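Local atomic coordinates of peptidyl-prolyl cis-trans isomerase (Hirschia baltica, PDB entry 5EX2), a protein that probably catalyses the cis-trans isomerisation of peptide bonds preceding proline, as expected of a cyclophilin, and binds metal ions. Residues L25-T30 and V217-L222; E38-I43 and N125-E130; M149-G154 and F172-E177; W188-E193 and T259-F264. All coordinates share one frame; numbering follows the deposited sequence. Where two conformers were deposited one is given.

Contact 1: residues L25-T30 and V217-L222; sequences LVIFET and VMVSDL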
# COMPACT_ATOMS: atom_id res chain seq x y z
N LEU A 25 4.91 7.92 5.12
CA LEU A 25 5.32 8.05 3.73
C LEU A 25 6.77 7.64 3.57
O LEU A 25 7.66 8.22 4.19
CB LEU A 25 5.12 9.49 3.25
CG LEU A 25 5.37 9.80 1.77
CD1 LEU A 25 4.49 8.96 0.85
CD2 LEU A 25 5.11 11.29 1.53
N VAL A 26 7.00 6.66 2.71
CA VAL A 26 8.32 6.10 2.48
C VAL A 26 8.71 6.32 1.03
O VAL A 26 7.91 6.12 0.12
CB VAL A 26 8.34 4.59 2.77
CG1 VAL A 26 9.77 4.07 2.85
CG2 VAL A 26 7.54 4.26 4.03
N ILE A 27 9.96 6.72 0.83
CA ILE A 27 10.51 6.87 -0.51
C ILE A 27 11.40 5.66 -0.81
O ILE A 27 12.40 5.47 -0.15
CB ILE A 27 11.33 8.15 -0.66
CG1 ILE A 27 10.57 9.35 -0.08
CG2 ILE A 27 11.65 8.37 -2.13
CD1 ILE A 27 11.36 10.63 -0.15
N PHE A 28 10.99 4.86 -1.79
CA PHE A 28 11.83 3.79 -2.33
C PHE A 28 12.43 4.26 -3.64
O PHE A 28 11.73 4.35 -4.64
CB PHE A 28 11.00 2.52 -2.58
CG PHE A 28 10.81 1.62 -1.37
CD1 PHE A 28 11.10 2.05 -0.09
CD2 PHE A 28 10.29 0.34 -1.54
CE1 PHE A 28 10.92 1.20 0.99
CE2 PHE A 28 10.11 -0.49 -0.46
CZ PHE A 28 10.42 -0.06 0.80
N GLU A 29 13.72 4.57 -3.64
CA GLU A 29 14.40 4.88 -4.89
C GLU A 29 14.95 3.62 -5.50
O GLU A 29 15.73 2.94 -4.85
CB GLU A 29 15.53 5.86 -4.65
CG GLU A 29 15.08 7.30 -4.49
CD GLU A 29 14.59 7.90 -5.80
OE1 GLU A 29 14.57 7.18 -6.83
OE2 GLU A 29 14.23 9.10 -5.81
N THR A 30 14.52 3.29 -6.71
CA THR A 30 14.96 2.07 -7.38
C THR A 30 15.70 2.43 -8.65
O THR A 30 15.66 3.58 -9.12
CB THR A 30 13.78 1.13 -7.75
OG1 THR A 30 13.20 1.57 -8.99
CG2 THR A 30 12.73 1.08 -6.66
N VAL A 217 13.81 5.91 2.46
CA VAL A 217 13.78 7.02 3.41
C VAL A 217 12.37 7.24 3.91
O VAL A 217 11.44 7.27 3.13
CB VAL A 217 14.29 8.34 2.77
CG1 VAL A 217 14.34 9.44 3.81
CG2 VAL A 217 15.66 8.15 2.16
N MET A 218 12.22 7.39 5.22
CA MET A 218 10.99 7.90 5.81
C MET A 218 10.94 9.41 5.66
O MET A 218 11.87 10.12 6.04
CB MET A 218 10.91 7.56 7.29
CG MET A 218 10.90 6.09 7.62
SD MET A 218 9.51 5.21 6.88
CE MET A 218 8.13 6.27 7.38
N VAL A 219 9.84 9.91 5.12
CA VAL A 219 9.77 11.34 4.84
C VAL A 219 9.84 12.15 6.15
O VAL A 219 10.37 13.26 6.14
CB VAL A 219 8.50 11.67 4.02
CG1 VAL A 219 8.28 13.14 3.89
CG2 VAL A 219 8.65 11.07 2.64
N SER A 220 9.33 11.61 7.25
CA SER A 220 9.40 12.29 8.54
C SER A 220 10.85 12.51 9.00
O SER A 220 11.10 13.38 9.84
CB SER A 220 8.66 11.46 9.58
OG SER A 220 9.11 10.14 9.52
N ASP A 221 11.78 11.73 8.47
CA ASP A 221 13.17 11.83 8.88
C ASP A 221 13.93 12.87 8.08
O ASP A 221 15.08 13.20 8.41
CB ASP A 221 13.86 10.48 8.73
CG ASP A 221 13.31 9.44 9.68
OD1 ASP A 221 12.72 9.82 10.72
OD2 ASP A 221 13.45 8.24 9.40
N LEU A 222 13.29 13.41 7.05
CA LEU A 222 13.88 14.50 6.28
C LEU A 222 13.63 15.82 6.97
O LEU A 222 12.66 15.97 7.72
CB LEU A 222 13.28 14.53 4.88
CG LEU A 222 13.49 13.28 4.02
CD1 LEU A 222 12.69 13.42 2.74
CD2 LEU A 222 14.96 13.08 3.73

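Contact 2: residues E38-I43 and N125-E130; sequences ELAPEI and NGFPIE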
# COMPACT_ATOMS: atom_id res chain seq x y z
N GLU A 38 2.60 4.84 0.83
CA GLU A 38 1.91 5.22 2.06
C GLU A 38 1.69 3.98 2.91
O GLU A 38 1.10 3.00 2.47
CB GLU A 38 0.57 5.94 1.81
CG GLU A 38 0.03 6.50 3.11
CD GLU A 38 -1.32 7.19 3.02
OE1 GLU A 38 -1.96 7.18 1.95
OE2 GLU A 38 -1.73 7.75 4.06
N LEU A 39 2.14 4.06 4.15
CA LEU A 39 1.91 3.02 5.14
C LEU A 39 0.48 3.08 5.66
O LEU A 39 -0.11 4.16 5.76
CB LEU A 39 2.87 3.19 6.31
CG LEU A 39 4.33 3.25 5.92
CD1 LEU A 39 5.20 3.59 7.12
CD2 LEU A 39 4.76 1.92 5.28
N ALA A 40 -0.06 1.93 6.02
CA ALA A 40 -1.43 1.81 6.49
C ALA A 40 -1.49 1.24 7.91
O ALA A 40 -1.74 0.05 8.09
CB ALA A 40 -2.22 0.93 5.55
N PRO A 41 -1.27 2.09 8.92
CA PRO A 41 -1.16 1.58 10.29
C PRO A 41 -2.44 0.95 10.82
O PRO A 41 -2.37 0.06 11.67
CB PRO A 41 -0.82 2.82 11.13
CG PRO A 41 -0.46 3.88 10.19
CD PRO A 41 -0.94 3.53 8.82
N GLU A 42 -3.59 1.38 10.32
CA GLU A 42 -4.84 0.84 10.81
C GLU A 42 -5.08 -0.57 10.24
O GLU A 42 -5.87 -1.34 10.79
CB GLU A 42 -5.99 1.79 10.45
CG GLU A 42 -5.81 3.18 11.10
CD GLU A 42 -6.94 4.15 10.79
OE1 GLU A 42 -6.87 4.82 9.74
OE2 GLU A 42 -7.87 4.27 11.62
N ILE A 43 -4.36 -0.93 9.19
CA ILE A 43 -4.54 -2.20 8.51
C ILE A 43 -3.55 -3.25 9.02
O ILE A 43 -3.90 -4.41 9.24
CB ILE A 43 -4.42 -2.02 6.99
CG1 ILE A 43 -5.55 -1.11 6.49
CG2 ILE A 43 -4.43 -3.37 6.27
CD1 ILE A 43 -5.46 -0.72 5.03
N ASN A 125 -9.46 5.83 3.06
CA ASN A 125 -8.22 6.60 3.01
C ASN A 125 -7.38 6.23 1.81
O ASN A 125 -6.15 6.26 1.86
CB ASN A 125 -7.42 6.37 4.30
CG ASN A 125 -7.80 7.35 5.37
OD1 ASN A 125 -8.77 8.09 5.24
ND2 ASN A 125 -7.02 7.37 6.44
N GLY A 126 -8.04 5.92 0.71
CA GLY A 126 -7.36 5.61 -0.53
C GLY A 126 -6.85 4.19 -0.62
O GLY A 126 -6.27 3.81 -1.64
N PHE A 127 -7.03 3.41 0.44
CA PHE A 127 -6.65 2.01 0.43
C PHE A 127 -7.84 1.17 0.01
O PHE A 127 -8.97 1.43 0.44
CB PHE A 127 -6.17 1.55 1.80
CG PHE A 127 -4.96 2.31 2.31
CD1 PHE A 127 -3.69 2.03 1.82
CD2 PHE A 127 -5.07 3.31 3.27
CE1 PHE A 127 -2.57 2.71 2.27
CE2 PHE A 127 -3.94 3.99 3.71
CZ PHE A 127 -2.70 3.68 3.22
N PRO A 128 -7.61 0.15 -0.82
CA PRO A 128 -8.69 -0.77 -1.14
C PRO A 128 -8.93 -1.67 0.06
O PRO A 128 -7.98 -2.11 0.72
CB PRO A 128 -8.15 -1.53 -2.34
CG PRO A 128 -6.66 -1.57 -2.10
CD PRO A 128 -6.33 -0.27 -1.43
N ILE A 129 -10.20 -1.97 0.33
CA ILE A 129 -10.58 -2.76 1.49
C ILE A 129 -11.63 -3.76 1.05
O ILE A 129 -12.50 -3.42 0.25
CB ILE A 129 -11.14 -1.89 2.63
CG1 ILE A 129 -10.17 -0.79 3.03
CG2 ILE A 129 -11.53 -2.76 3.83
CD1 ILE A 129 -8.93 -1.28 3.74
N GLU A 130 -11.51 -5.00 1.52
CA GLU A 130 -12.56 -6.00 1.38
C GLU A 130 -12.99 -6.39 2.78
O GLU A 130 -12.21 -6.40 3.72
CB GLU A 130 -12.08 -7.23 0.59
CG GLU A 130 -13.17 -8.23 0.35
CD GLU A 130 -12.79 -9.30 -0.64
OE1 GLU A 130 -11.58 -9.52 -0.88
OE2 GLU A 130 -13.71 -9.93 -1.17
O HOH W 1 -3.80 5.70 0.38

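Contact 3: residues M149-G154 and F172-E177; sequences MPHCAG and FLMRDE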
# COMPACT_ATOMS: atom_id res chain seq x y z
N MET A 149 -6.88 -5.59 3.34
CA MET A 149 -6.54 -4.81 2.18
C MET A 149 -6.17 -5.77 1.08
O MET A 149 -5.08 -6.38 1.12
CB MET A 149 -5.40 -3.85 2.47
CG MET A 149 -4.94 -3.10 1.24
SD MET A 149 -4.05 -1.58 1.63
CE MET A 149 -2.59 -2.20 2.44
N PRO A 150 -7.05 -5.93 0.09
CA PRO A 150 -6.77 -6.92 -0.95
C PRO A 150 -5.59 -6.54 -1.81
O PRO A 150 -5.24 -5.36 -1.90
CB PRO A 150 -8.05 -6.93 -1.78
CG PRO A 150 -8.63 -5.59 -1.58
CD PRO A 150 -8.33 -5.25 -0.15
N HIS A 151 -4.98 -7.54 -2.44
CA HIS A 151 -3.76 -7.33 -3.17
C HIS A 151 -4.05 -6.84 -4.60
O HIS A 151 -3.77 -7.51 -5.59
CB HIS A 151 -2.94 -8.62 -3.13
CG HIS A 151 -2.35 -8.89 -1.78
ND1 HIS A 151 -3.09 -9.34 -0.71
CD2 HIS A 151 -1.09 -8.75 -1.32
CE1 HIS A 151 -2.30 -9.46 0.35
NE2 HIS A 151 -1.08 -9.10 -0.00
N CYS A 152 -4.61 -5.64 -4.68
CA CYS A 152 -4.76 -4.94 -5.94
C CYS A 152 -3.39 -4.49 -6.42
O CYS A 152 -2.48 -4.36 -5.61
CB CYS A 152 -5.64 -3.68 -5.79
SG CYS A 152 -7.27 -3.91 -5.16
N ALA A 153 -3.25 -4.22 -7.71
CA ALA A 153 -2.07 -3.53 -8.22
C ALA A 153 -1.87 -2.28 -7.41
O ALA A 153 -2.83 -1.55 -7.14
CB ALA A 153 -2.23 -3.21 -9.69
N GLY A 154 -0.63 -2.02 -7.00
CA GLY A 154 -0.33 -0.87 -6.18
C GLY A 154 -0.13 -1.15 -4.71
O GLY A 154 0.55 -0.42 -4.02
N PHE A 172 6.80 -7.32 -1.15
CA PHE A 172 6.55 -7.29 -2.57
C PHE A 172 5.61 -6.17 -2.96
O PHE A 172 4.69 -5.77 -2.23
CB PHE A 172 6.09 -8.64 -3.10
CG PHE A 172 4.94 -9.23 -2.38
CD1 PHE A 172 5.13 -9.93 -1.20
CD2 PHE A 172 3.68 -9.16 -2.92
CE1 PHE A 172 4.07 -10.51 -0.56
CE2 PHE A 172 2.62 -9.74 -2.28
CZ PHE A 172 2.81 -10.42 -1.09
N LEU A 173 5.91 -5.68 -4.15
CA LEU A 173 5.17 -4.60 -4.81
C LEU A 173 4.20 -5.22 -5.79
O LEU A 173 4.62 -5.91 -6.72
CB LEU A 173 6.12 -3.67 -5.55
CG LEU A 173 7.29 -3.12 -4.73
CD1 LEU A 173 8.17 -2.26 -5.63
CD2 LEU A 173 6.81 -2.31 -3.53
N MET A 174 2.90 -5.03 -5.58
CA MET A 174 1.92 -5.66 -6.44
C MET A 174 1.84 -4.99 -7.80
O MET A 174 1.56 -3.80 -7.90
CB MET A 174 0.53 -5.66 -5.80
CG MET A 174 0.42 -6.43 -4.51
SD MET A 174 1.03 -8.11 -4.62
CE MET A 174 0.15 -8.71 -6.05
N ARG A 175 2.12 -5.75 -8.84
CA ARG A 175 2.08 -5.26 -10.21
C ARG A 175 0.73 -5.48 -10.86
O ARG A 175 0.38 -4.79 -11.82
CB ARG A 175 3.17 -5.92 -11.05
CG ARG A 175 4.57 -5.49 -10.65
CD ARG A 175 5.66 -6.39 -11.17
NE ARG A 175 5.75 -6.59 -12.62
CZ ARG A 175 6.86 -6.40 -13.34
NH1 ARG A 175 7.95 -5.83 -12.82
NH2 ARG A 175 6.86 -6.72 -14.63
N ASP A 176 -0.04 -6.44 -10.35
CA ASP A 176 -1.35 -6.78 -10.90
C ASP A 176 -2.19 -7.42 -9.81
O ASP A 176 -1.66 -7.97 -8.83
CB ASP A 176 -1.21 -7.73 -12.10
CG ASP A 176 -2.53 -7.96 -12.81
OD1 ASP A 176 -3.03 -7.01 -13.45
OD2 ASP A 176 -3.07 -9.09 -12.75
N GLU A 177 -3.50 -7.32 -9.96
CA GLU A 177 -4.44 -7.88 -9.01
C GLU A 177 -4.14 -9.34 -8.75
O GLU A 177 -4.07 -10.14 -9.68
CB GLU A 177 -5.87 -7.71 -9.52
CG GLU A 177 -6.93 -8.42 -8.66
CD GLU A 177 -8.34 -8.31 -9.23
OE1 GLU A 177 -8.47 -7.96 -10.42
OE2 GLU A 177 -9.32 -8.59 -8.50

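Contact 4: residues W188-E193 and T259-F264; sequences WGRMLE and TPSVVF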
# COMPACT_ATOMS: atom_id res chain seq x y z
N TRP A 188 0.43 -3.92 3.79
CA TRP A 188 0.74 -2.87 4.76
C TRP A 188 0.91 -1.49 4.17
O TRP A 188 1.06 -0.54 4.92
CB TRP A 188 2.01 -3.21 5.52
CG TRP A 188 3.25 -3.55 4.71
CD1 TRP A 188 3.73 -4.81 4.43
CD2 TRP A 188 4.20 -2.64 4.12
NE1 TRP A 188 4.88 -4.73 3.70
CE2 TRP A 188 5.19 -3.41 3.49
CE3 TRP A 188 4.29 -1.25 4.05
CZ2 TRP A 188 6.28 -2.84 2.83
CZ3 TRP A 188 5.38 -0.68 3.36
CH2 TRP A 188 6.34 -1.48 2.77
N GLY A 189 0.86 -1.37 2.86
CA GLY A 189 1.01 -0.07 2.24
C GLY A 189 0.52 -0.05 0.82
O GLY A 189 0.03 -1.04 0.30
N ARG A 190 0.65 1.11 0.20
CA ARG A 190 0.20 1.32 -1.15
C ARG A 190 1.11 2.30 -1.87
O ARG A 190 1.50 3.29 -1.28
CB ARG A 190 -1.24 1.84 -1.12
CG ARG A 190 -1.83 1.98 -2.46
CD ARG A 190 -3.24 2.44 -2.36
NE ARG A 190 -3.40 3.85 -2.02
CZ ARG A 190 -3.32 4.84 -2.90
NH1 ARG A 190 -3.02 4.58 -4.17
NH2 ARG A 190 -3.56 6.08 -2.52
N MET A 191 1.40 2.03 -3.14
CA MET A 191 2.23 2.92 -3.96
C MET A 191 1.40 4.08 -4.47
O MET A 191 0.61 3.93 -5.40
CB MET A 191 2.83 2.15 -5.14
CG MET A 191 3.76 1.02 -4.69
SD MET A 191 4.51 0.10 -6.03
CE MET A 191 3.34 -1.21 -6.27
N LEU A 192 1.57 5.24 -3.84
CA LEU A 192 0.90 6.46 -4.27
C LEU A 192 1.33 6.85 -5.67
O LEU A 192 0.52 7.28 -6.50
CB LEU A 192 1.21 7.59 -3.30
CG LEU A 192 0.85 7.37 -1.84
CD1 LEU A 192 1.04 8.66 -1.07
CD2 LEU A 192 -0.58 6.88 -1.69
N GLU A 193 2.63 6.73 -5.90
CA GLU A 193 3.24 6.96 -7.20
C GLU A 193 4.28 5.87 -7.33
O GLU A 193 4.88 5.46 -6.34
CB GLU A 193 3.86 8.36 -7.32
CG GLU A 193 2.85 9.44 -7.68
CD GLU A 193 3.48 10.80 -7.95
OE1 GLU A 193 4.72 10.89 -8.10
OE2 GLU A 193 2.72 11.80 -8.01
N THR A 259 -6.97 5.05 -6.15
CA THR A 259 -7.48 6.33 -5.73
C THR A 259 -6.51 7.40 -6.19
O THR A 259 -5.33 7.29 -5.93
CB THR A 259 -7.63 6.40 -4.21
OG1 THR A 259 -8.63 5.46 -3.79
CG2 THR A 259 -8.03 7.80 -3.77
N PRO A 260 -7.00 8.44 -6.88
CA PRO A 260 -6.06 9.46 -7.33
C PRO A 260 -5.20 9.98 -6.20
O PRO A 260 -5.69 10.37 -5.14
CB PRO A 260 -6.98 10.54 -7.89
CG PRO A 260 -8.13 9.77 -8.46
CD PRO A 260 -8.35 8.68 -7.43
N SER A 261 -3.90 10.02 -6.46
CA SER A 261 -2.91 10.44 -5.48
C SER A 261 -1.84 11.25 -6.18
O SER A 261 -1.57 11.04 -7.36
CB SER A 261 -2.29 9.22 -4.79
OG SER A 261 -3.31 8.37 -4.25
N VAL A 262 -1.24 12.17 -5.46
CA VAL A 262 -0.21 13.03 -6.03
C VAL A 262 0.89 13.28 -5.01
O VAL A 262 0.63 13.41 -3.82
CB VAL A 262 -0.79 14.39 -6.48
CG1 VAL A 262 -1.74 14.20 -7.65
CG2 VAL A 262 -1.51 15.07 -5.33
N VAL A 263 2.12 13.32 -5.50
CA VAL A 263 3.28 13.60 -4.68
C VAL A 263 4.01 14.79 -5.30
O VAL A 263 4.29 14.79 -6.49
CB VAL A 263 4.23 12.39 -4.58
CG1 VAL A 263 5.42 12.74 -3.69
CG2 VAL A 263 3.49 11.16 -4.06
N PHE A 264 4.25 15.81 -4.49
CA PHE A 264 4.93 17.02 -4.94
C PHE A 264 6.26 17.12 -4.24
O PHE A 264 6.33 17.14 -3.02
CB PHE A 264 4.09 18.26 -4.63
CG PHE A 264 2.73 18.25 -5.26
CD1 PHE A 264 2.59 18.45 -6.62
CD2 PHE A 264 1.60 18.05 -4.49
CE1 PHE A 264 1.33 18.47 -7.20
CE2 PHE A 264 0.33 18.06 -5.06
CZ PHE A 264 0.20 18.26 -6.42
O HOH W 2 -2.32 6.29 -6.45
O HOH W 3 6.08 13.35 -7.92

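Contact 1: residues L25-T30 and V217-L222
V26 and M218 face each other as an antiparallel non-hydrogen-bonded pair, and their side chains slant past one another on the same side of the sheet. The thioether chain folds back on itself at chi2 (-59°) and chi3 (-50°), which brings M218 SD to 3.6 Å from V26 CG2, with the methyl CE curling on toward the same branch. On the side of I27, V219 CG2 is shared by two residues. It lies 3.6 Å from L25 CG and 3.7 Å from I27 CG1, and the I27 chain runs across that of V219 at roughly a right angle. With CG1 anti to the backbone N (chi1 171°), V219 CG2 is left beside that N, while I27 CD1 reaches on to L222 CD1 at 4.2 Å. The pairing of 25-30 with 212-218 completes the ring of eight antiparallel strands, so this is the seam that closes the cyclophilin barrel. Three backbone bonds stitch it: I27 N to V217 O at 2.8 Å, V217 N to I27 O at 3.0 Å, and V219 N to L25 O at 2.9 Å, the last reaching past the strand end into a 3-10 turn. A glycine at V26 would probably open a gap beside the M218 sulfur and remove one wall holding its bend. Helix 45-57 covers M218 through R52 and V55, while V34 and P228 also touch I27.

Contact 2: residues E38-I43 and N125-E130
The end of barrel strand 33-39 and the turn that follows it meet strand 127-132 of the five-stranded sheet, and the F127 ring fills the junction. A40 CB sits over one face of that ring, 3.8 Å from its centroid and 19° off the normal, a CH-pi contact. Water 1 lies 3.6 Å above the opposite face, over the centre. The same water donates to E38 OE1 (2.8 Å) and to N125 O (2.8 Å), so it bridges the segments over that face. E38 O comes up at the edge, 3.7 Å from F127 CE1. Extended from a CG anti to the backbone N (chi1 -171°), the E38 chain brings its carboxylate across the CZ end of the ring, CD 3.8 Å from F127 CZ, with the two planes 44° apart. This buried carboxylate is paid for on both oxygens, OE1 by the water and OE2 by a salt bridge to R18. Farther along, I43 CD1 and I129 CD1 meet tip to tip at 3.7 Å. Around the junction, R190 of strand 187-191 and M149 pack on F127, Y124 of strand 119-124 and L107 touch I129, and L39 leans against helix 45-57.

Contact 3: residues M149-G154 and F172-E177
G154 N donates to M174 O at 3.0 Å, almost straight (176°), where the loop between strands 145-148 and 155-158 packs on the end of barrel strand 171-174 and the chain after it. The closest packing gathers beside this bond. There M174 CB presses on C152 O at 3.3 Å, and A153 CB rests on R175 O at 3.7 Å and also meets D176 CA. The M174 chain, bent at both chi2 and chi3, sets its sulfur in the plane of the H151 ring at the edge, SD 4.0 Å from CD2. In the conformer given, F172 has the same sulfur at its edge; the H151 and F172 planes lie 16° apart, but the rings meet rim to rim, centroids 6.0 Å apart. C152, buried, points away from 172-177 to its disulfide with C254. The loose side begins with exposed D176 and with E177, whose CA approaches H151 O at 3.5 Å as a C-H...O contact while its carboxylate leads away to R179. With H151 NE2 bonded to S157, the ring meets sulfur and phenyl through CD2, consistent with largely dispersive side-chain contact, and directional bonding across the segments comes from the backbone.

Contact 4: residues W188-E193 and T259-F264
R190 NH2 points at S261 OG, 2.9 Å away and nearly straight at 173°, with the hydroxyl oxygen in the guanidinium plane. That hydroxyl donates in turn to T259 O at 2.8 Å, so one small group accepts from the arginine and donates to the loop. Also at the edge of the guanidinium, water 2 accepts from R190 NH1 (2.9 Å) and donates to L192 O (3.0 Å) and T259 O. A bend at chi3 (75°) turns the guanidinium toward S261, and L192 CD2 covers one of its faces. Farther along, in the E193 conformer given, V263 N donates to E193 OE2 at 3.0 Å from above the carboxylate, 61° out of its plane; the extended glutamate chain lies obliquely against V263. Water 3 links E193 OE1 (2.8 Å) to V263 O (2.7 Å), so the carboxylate holds V263 N directly and V263 O through the water. A leucine at R190 would probably leave both S261 OG and water 2 without the N-H groups they accept from. In the second shell, Q258 accepts from R190 NH1 and donates to M191 O. L192 and E193 form a classic bulge opposite Y36, where the chain turns a corner. The contact thus joins strand 187-191 and the corner after it to edge strand 261-264 of the three-stranded sheet, whose central strand 229-233 sends V232 against R190, L192 and S261.

Contacts 2, 3 and 4 cluster, their centres 11 to 13 Å apart; contact 1 lies 18 Å from contact 2 and 20 Å from contact 3 but only 13 Å from contact 4. Backbone bonds along and beside the barrel strands probably connect them: E38 N to R190 O (2.8 Å) joins contact 2 to contact 4, and G154 O to M191 N (2.7 Å) contact 3 to contact 4. Contact 1 joins through packing, V26 CG2 to L39 CD2 (3.8 Å) and L25 CD1 to L192 CD1 (4.0 Å). None includes Q115, Q133 or E135 of the magnesium site, but the R175 side chain of contact 3 is about 3 Å from a bound magnesium ion.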